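Local coordinates for protein glutathione S-transferase (Cupriavidus metallidurans, PDB 4MK3) that binds the glutathione derivative glutathione sulfinic acid and probably transfers glutathione to electrophilic substrates, at residues V37-A42 and T173-A178; T168-T171 and L177-V180; L123-L128 and R150-A155. All blocks are in the same frame, centred on the assembly; numbering follows the deposited sequence. Where two conformers were deposited one is given.

Contact 1. Residues V37-A42 and T173-A178; sequences VRVVLA and THYTLA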
# COMPACT_ATOMS: atom_id res chain seq x y z
N VAL A 37 -3.03 9.10 9.36
CA VAL A 37 -2.13 8.92 10.48
C VAL A 37 -2.37 9.95 11.58
O VAL A 37 -2.38 9.63 12.75
CB VAL A 37 -0.67 8.98 10.01
CG1 VAL A 37 0.29 9.11 11.20
CG2 VAL A 37 -0.35 7.77 9.13
N ARG A 38 -2.56 11.20 11.20
CA ARG A 38 -2.81 12.24 12.18
C ARG A 38 -4.11 12.00 12.94
O ARG A 38 -4.18 12.23 14.14
CB ARG A 38 -2.81 13.60 11.52
CG ARG A 38 -1.48 13.93 10.87
CD ARG A 38 -1.57 15.23 10.16
NE ARG A 38 -1.82 16.30 11.09
CZ ARG A 38 -2.42 17.43 10.76
NH1 ARG A 38 -2.84 17.59 9.52
NH2 ARG A 38 -2.60 18.39 11.67
N VAL A 39 -5.13 11.51 12.24
CA VAL A 39 -6.39 11.16 12.92
C VAL A 39 -6.15 10.03 13.93
O VAL A 39 -6.61 10.11 15.06
CB VAL A 39 -7.49 10.82 11.91
CG1 VAL A 39 -8.69 10.16 12.61
CG2 VAL A 39 -7.92 12.09 11.16
N VAL A 40 -5.42 9.00 13.53
CA VAL A 40 -5.10 7.93 14.44
C VAL A 40 -4.36 8.50 15.65
O VAL A 40 -4.71 8.23 16.80
CB VAL A 40 -4.25 6.83 13.76
CG1 VAL A 40 -3.72 5.85 14.79
CG2 VAL A 40 -5.10 6.11 12.70
N LEU A 41 -3.32 9.29 15.43
CA LEU A 41 -2.57 9.83 16.56
C LEU A 41 -3.43 10.67 17.49
O LEU A 41 -3.29 10.61 18.71
CB LEU A 41 -1.36 10.63 16.08
CG LEU A 41 -0.31 9.78 15.37
CD1 LEU A 41 0.65 10.64 14.58
CD2 LEU A 41 0.47 8.95 16.38
N ALA A 42 -4.34 11.45 16.93
CA ALA A 42 -5.25 12.25 17.74
C ALA A 42 -6.22 11.37 18.54
O ALA A 42 -6.44 11.59 19.73
CB ALA A 42 -6.01 13.20 16.86
N THR A 173 -20.80 -1.91 14.85
CA THR A 173 -21.05 -1.11 16.04
C THR A 173 -19.94 -0.11 16.36
O THR A 173 -20.22 0.89 17.01
CB THR A 173 -21.23 -1.99 17.30
OG1 THR A 173 -20.10 -2.87 17.42
CG2 THR A 173 -22.48 -2.85 17.20
N HIS A 174 -18.70 -0.40 15.99
CA HIS A 174 -17.58 0.39 16.48
C HIS A 174 -16.80 1.08 15.42
O HIS A 174 -16.58 0.55 14.34
CB HIS A 174 -16.60 -0.49 17.26
CG HIS A 174 -17.09 -0.82 18.63
ND1 HIS A 174 -18.10 -1.73 18.86
CD2 HIS A 174 -16.74 -0.32 19.84
CE1 HIS A 174 -18.33 -1.80 20.16
NE2 HIS A 174 -17.52 -0.96 20.77
N TYR A 175 -16.34 2.28 15.77
CA TYR A 175 -15.40 3.07 14.98
C TYR A 175 -14.03 2.41 14.99
O TYR A 175 -13.52 2.04 16.05
CB TYR A 175 -15.32 4.43 15.64
CG TYR A 175 -14.41 5.49 15.04
CD1 TYR A 175 -14.77 6.21 13.91
CD2 TYR A 175 -13.23 5.82 15.66
CE1 TYR A 175 -13.96 7.21 13.42
CE2 TYR A 175 -12.41 6.82 15.18
CZ TYR A 175 -12.80 7.52 14.06
OH TYR A 175 -12.03 8.55 13.59
N THR A 176 -13.47 2.25 13.80
CA THR A 176 -12.17 1.62 13.61
C THR A 176 -11.36 2.38 12.57
O THR A 176 -11.81 3.37 11.98
CB THR A 176 -12.32 0.16 13.09
OG1 THR A 176 -12.84 0.18 11.75
CG2 THR A 176 -13.20 -0.70 14.00
N LEU A 177 -10.15 1.89 12.34
CA LEU A 177 -9.32 2.43 11.29
C LEU A 177 -10.00 2.40 9.93
O LEU A 177 -9.69 3.22 9.06
CB LEU A 177 -8.00 1.64 11.25
CG LEU A 177 -6.97 2.03 10.19
CD1 LEU A 177 -6.52 3.47 10.35
CD2 LEU A 177 -5.77 1.09 10.26
N ALA A 178 -10.94 1.46 9.71
CA ALA A 178 -11.69 1.46 8.47
C ALA A 178 -12.40 2.79 8.25
O ALA A 178 -12.34 3.38 7.15
CB ALA A 178 -12.70 0.31 8.47
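Val39, on the inner side of helix 32-44, meets Tyr175 with one branch: its CG1 lies 3.8 Å from Tyr175 OH, the two side chains crossing at a slant. That branch stands anti to the backbone N (chi1 167°), on the side of the valine turned to the tyrosine. The hydroxyl oxygen that Val39 CG1 touches also makes a weak hydrogen bond to Glu43 OE2, one residue past the segment; Val39 also leans on Ser217 and Phe218 of helix 216-219. At the next position Val40 uses its other branch, CG2, which touches Leu177 CD1 at 3.8 Å. Leu177 extends away from its own backbone N (chi1 179°), and this carries CD1 across to the valine although the CB itself does not face helix 32-44. Behind the pair, Val40 packs on Ala92 of helix 85-94, and Leu177 on Val112 and Glu116 of helix 106-134. Immediately before Leu177, Thr176 N-caps helix 177-192: its OG1 accepts from Ala178 N at 3.1 Å, a bent bond with an N-H...O angle of 136°. A thioredoxin-like N-terminal domain thus meets the all-helical C-terminal domain here. No hydrogen bond crosses between the two segments, and the small buried seam of 94 Å² therefore rests on van der Waals contact, one methyl against methyl and one methyl against a phenol oxygen whose weak bond goes to Glu43.

Contact 2. Residues T168-T171 and L177-V180; sequences TWCT and LADV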
# COMPACT_ATOMS: atom_id res chain seq x y z
N THR A 168 -23.89 1.36 11.17
CA THR A 168 -23.45 2.59 11.83
C THR A 168 -22.06 3.00 11.43
O THR A 168 -21.82 4.16 11.05
CB THR A 168 -23.58 2.42 13.37
OG1 THR A 168 -24.95 2.22 13.71
CG2 THR A 168 -23.02 3.63 14.13
N TRP A 169 -21.14 2.05 11.49
CA TRP A 169 -19.77 2.22 11.05
C TRP A 169 -19.42 1.10 10.07
O TRP A 169 -20.16 0.15 9.89
CB TRP A 169 -18.81 2.20 12.24
CG TRP A 169 -18.95 3.33 13.23
CD1 TRP A 169 -19.39 3.23 14.51
CD2 TRP A 169 -18.62 4.70 13.02
NE1 TRP A 169 -19.34 4.46 15.12
CE2 TRP A 169 -18.87 5.38 14.23
CE3 TRP A 169 -18.13 5.43 11.93
CZ2 TRP A 169 -18.63 6.75 14.38
CZ3 TRP A 169 -17.89 6.80 12.08
CH2 TRP A 169 -18.15 7.44 13.30
N CYS A 170 -18.27 1.23 9.43
CA CYS A 170 -17.90 0.29 8.37
C CYS A 170 -18.01 -1.17 8.77
O CYS A 170 -18.45 -1.99 7.96
CB CYS A 170 -16.49 0.57 7.87
SG CYS A 170 -16.35 2.03 6.83
N THR A 171 -17.59 -1.50 9.99
CA THR A 171 -17.64 -2.87 10.47
C THR A 171 -18.76 -3.14 11.47
O THR A 171 -18.79 -4.19 12.08
CB THR A 171 -16.31 -3.34 11.08
OG1 THR A 171 -16.04 -2.61 12.29
CG2 THR A 171 -15.19 -3.13 10.07
N LEU A 177 -10.15 1.89 12.34
CA LEU A 177 -9.32 2.43 11.29
C LEU A 177 -10.00 2.40 9.93
O LEU A 177 -9.69 3.22 9.06
CB LEU A 177 -8.00 1.64 11.25
CG LEU A 177 -6.97 2.03 10.19
CD1 LEU A 177 -6.52 3.47 10.35
CD2 LEU A 177 -5.77 1.09 10.26
N ALA A 178 -10.94 1.46 9.71
CA ALA A 178 -11.69 1.46 8.47
C ALA A 178 -12.40 2.79 8.25
O ALA A 178 -12.34 3.38 7.15
CB ALA A 178 -12.70 0.31 8.47
N ASP A 179 -13.07 3.26 9.29
CA ASP A 179 -13.79 4.53 9.21
C ASP A 179 -12.85 5.70 9.02
O ASP A 179 -13.14 6.60 8.23
CB ASP A 179 -14.61 4.68 10.49
CG ASP A 179 -15.51 3.50 10.69
OD1 ASP A 179 -16.50 3.35 9.92
OD2 ASP A 179 -15.21 2.69 11.59
N VAL A 180 -11.75 5.71 9.76
CA VAL A 180 -10.75 6.77 9.58
C VAL A 180 -10.32 6.86 8.11
O VAL A 180 -10.31 7.94 7.52
CB VAL A 180 -9.52 6.51 10.46
CG1 VAL A 180 -8.44 7.56 10.22
CG2 VAL A 180 -9.88 6.50 11.92
O HOH W 1 -15.76 0.16 11.69
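Asp179 turns its carboxylate back over the loop that leads into its helix, where Trp169 and Cys170 receive it from two directions. Cys170 N donates to OD1 at 2.8 Å, nearly straight at 174°, on the syn lone pair of that oxygen. The same oxygen sits at the edge of the indole, near the ring plane, 3.3 Å from Trp169 CE3; the carboxylate plane is tilted 64° from the ring, so the two groups meet as oxygen to edge rather than as a stack. With CG beside the backbone N (chi1 -55°), the acid can also serve the turn before it: OD2 accepts from Thr176 N and takes a 2.6 Å bond from water 1, which in turn accepts from Thr171 N. Three bonds thus satisfy a buried carboxylate and probably help to stabilise its charge, while Phe208 and Ile212 of helix 203-212 pack against it. Cys170 CB adds an apolar touch, 3.8 Å from Ala178 CB. The sequence from Thr176 to Asp179 follows the Ser/Thr-X-X-Asp pattern of the N-capping box known from this helix in the glutathione transferase fold, and the Asp179 to Thr176 N bond is the acid's half of that box.

Contact 3. Residues L123-L128 and R150-A155; sequences LDAALL and RSKIDA. With GSF (L-gamma-glutamyl-3-sulfino-L-alanylglycine), chain E.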
# COMPACT_ATOMS: atom_id res chain seq x y z
N LEU A 123 -7.54 6.62 -2.93
CA LEU A 123 -6.56 7.70 -2.89
C LEU A 123 -5.45 7.53 -3.91
O LEU A 123 -5.05 8.52 -4.55
CB LEU A 123 -5.95 7.82 -1.49
CG LEU A 123 -6.93 8.31 -0.40
CD1 LEU A 123 -6.22 8.32 0.94
CD2 LEU A 123 -7.46 9.66 -0.73
N ASP A 124 -4.95 6.31 -4.10
CA ASP A 124 -3.87 6.09 -5.06
C ASP A 124 -4.32 6.55 -6.45
O ASP A 124 -3.57 7.19 -7.18
CB ASP A 124 -3.48 4.62 -5.13
CG ASP A 124 -2.82 4.10 -3.85
OD1 ASP A 124 -2.27 4.89 -3.03
OD2 ASP A 124 -2.79 2.84 -3.73
N ALA A 125 -5.55 6.19 -6.80
CA ALA A 125 -6.11 6.53 -8.11
C ALA A 125 -6.34 8.04 -8.22
O ALA A 125 -6.05 8.65 -9.26
CB ALA A 125 -7.40 5.79 -8.32
N ALA A 126 -6.85 8.64 -7.15
CA ALA A 126 -7.09 10.07 -7.14
C ALA A 126 -5.78 10.85 -7.27
O ALA A 126 -5.70 11.83 -8.02
CB ALA A 126 -7.84 10.47 -5.86
N LEU A 127 -4.74 10.44 -6.53
CA LEU A 127 -3.45 11.08 -6.66
C LEU A 127 -2.91 10.98 -8.08
O LEU A 127 -2.40 11.95 -8.61
CB LEU A 127 -2.43 10.50 -5.67
CG LEU A 127 -2.15 11.32 -4.41
CD1 LEU A 127 -1.62 12.73 -4.72
CD2 LEU A 127 -3.41 11.39 -3.59
N LEU A 128 -3.00 9.81 -8.68
CA LEU A 128 -2.54 9.66 -10.06
C LEU A 128 -3.30 10.57 -11.01
O LEU A 128 -2.71 11.14 -11.94
CB LEU A 128 -2.61 8.21 -10.52
CG LEU A 128 -1.49 7.32 -9.96
CD1 LEU A 128 -1.81 5.84 -10.18
CD2 LEU A 128 -0.14 7.66 -10.54
N ARG A 150 -10.03 7.32 -12.89
CA ARG A 150 -11.33 7.82 -12.46
C ARG A 150 -12.35 6.69 -12.36
O ARG A 150 -13.20 6.71 -11.47
CB ARG A 150 -11.80 8.95 -13.36
CG ARG A 150 -11.10 10.26 -13.02
CD ARG A 150 -11.50 11.36 -14.00
NE ARG A 150 -10.85 12.63 -13.69
CZ ARG A 150 -11.39 13.59 -12.94
NH1 ARG A 150 -12.60 13.44 -12.42
NH2 ARG A 150 -10.71 14.71 -12.72
N SER A 151 -12.24 5.68 -13.22
CA SER A 151 -13.13 4.53 -13.11
C SER A 151 -12.89 3.74 -11.82
O SER A 151 -13.83 3.21 -11.24
CB SER A 151 -13.01 3.62 -14.33
OG SER A 151 -13.55 4.27 -15.47
N LYS A 152 -11.64 3.67 -11.35
CA LYS A 152 -11.35 2.97 -10.11
C LYS A 152 -11.99 3.73 -8.97
O LYS A 152 -12.48 3.13 -8.02
CB LYS A 152 -9.84 2.90 -9.85
CG LYS A 152 -9.07 2.04 -10.86
CD LYS A 152 -7.58 1.98 -10.46
CE LYS A 152 -6.70 1.34 -11.53
NZ LYS A 152 -7.14 -0.06 -11.82
N ILE A 153 -11.94 5.06 -9.03
CA ILE A 153 -12.53 5.86 -7.96
C ILE A 153 -14.03 5.58 -7.88
O ILE A 153 -14.56 5.32 -6.79
CB ILE A 153 -12.28 7.37 -8.15
CG1 ILE A 153 -10.78 7.67 -8.07
CG2 ILE A 153 -13.04 8.19 -7.11
CD1 ILE A 153 -10.38 9.09 -8.57
N ASP A 154 -14.71 5.59 -9.03
CA ASP A 154 -16.15 5.34 -9.08
C ASP A 154 -16.45 3.96 -8.51
O ASP A 154 -17.40 3.80 -7.75
CB ASP A 154 -16.66 5.42 -10.49
CG ASP A 154 -16.71 6.84 -11.03
OD1 ASP A 154 -16.64 7.81 -10.23
OD2 ASP A 154 -16.84 6.98 -12.25
N ALA A 155 -15.68 2.97 -8.92
CA ALA A 155 -15.89 1.60 -8.46
C ALA A 155 -15.64 1.46 -6.97
O ALA A 155 -16.37 0.77 -6.25
CB ALA A 155 -15.01 0.64 -9.26
CB1 GSF E . -0.79 -3.27 -5.87
CG1 GSF E . -1.14 -4.38 -6.85
CD1 GSF E . -0.99 -3.95 -8.30
OE1 GSF E . -0.79 -2.81 -8.64
C1 GSF E . -0.91 -4.69 -3.85
O11 GSF E . -1.40 -5.82 -4.12
O12 GSF E . 0.03 -4.62 -3.02
N1 GSF E . -1.24 -2.29 -3.68
CA1 GSF E . -1.46 -3.46 -4.52
N2 GSF E . -1.07 -4.97 -9.24
CA2 GSF E . -0.99 -4.67 -10.63
CB2 GSF E . -0.53 -5.87 -11.39
SG2 GSF E . 1.19 -6.19 -11.26
O1S GSF E . 1.55 -6.99 -12.44
O2S GSF E . 1.46 -6.90 -9.97
C2 GSF E . -2.37 -4.44 -11.20
O2 GSF E . -3.29 -5.21 -10.95
N3 GSF E . -2.55 -3.33 -12.02
CA3 GSF E . -3.83 -3.10 -12.63
C3 GSF E . -4.26 -1.62 -12.55
O31 GSF E . -5.25 -1.26 -13.25
O32 GSF E . -3.65 -0.80 -11.83
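Lys152 NZ reaches across the dimer interface and donates to two acceptors there, O31 of the bound glutathione sulfinic acid (2.7 Å) and the backbone O of Leu68 of the second subunit. Its chain starts out facing helix 106-134, with CB 4.1 Å from Ala125 CB, then runs extended away from that helix and bends only at the last torsion (chi4 -59°), which sets the ammonium against the glycyl carboxylate. Cut back to an alanine, the position is likely to leave the glycyl carboxylate without this ammonium and Leu68 O of the second subunit without this donor. Arg148 also bonds to the ligand, whereas Ser31, Lys70, Val71, Asp84 and Ser85 that hold it belong to the second subunit. One residue on, Ile153 faces helix 106-134: CG1 lies 3.9 Å from Ala125 CB, and CD1 reaches over the backbone to 3.7 Å from Ala126 CA. Two small alanines let the axes approach to 8.5 Å in a roughly antiparallel crossing (149°). This helix pair belongs to the all-helical C-terminal domain and lies at the dimer interface, where helix 143-164 adds Arg148 and Lys152 to the glutathione site of the neighbouring subunit.

Along the chain contact 3 closes before contact 2 opens, and it is nested inside the loop that contact 1 closes between the N-terminal domain and helix 177-192. Contacts 1 and 2, centres about 8 Å apart, share Leu177 and Ala178. They meet where Tyr175 OH rests 3.4 Å from Val180 CG2, the pairing expected of a hydrophobic staple beside the helix cap, and where the Tyr175 and Trp169 rings meet edge-to-face. Contact 3, on helices 106-134 and 143-164, touches neither: its centre is about 22 Å from that of contact 1 and about 20 Å from that of contact 2. One helix start thus serves capping and domain interface, while contact 3 lends Lys152 to the second subunit's site.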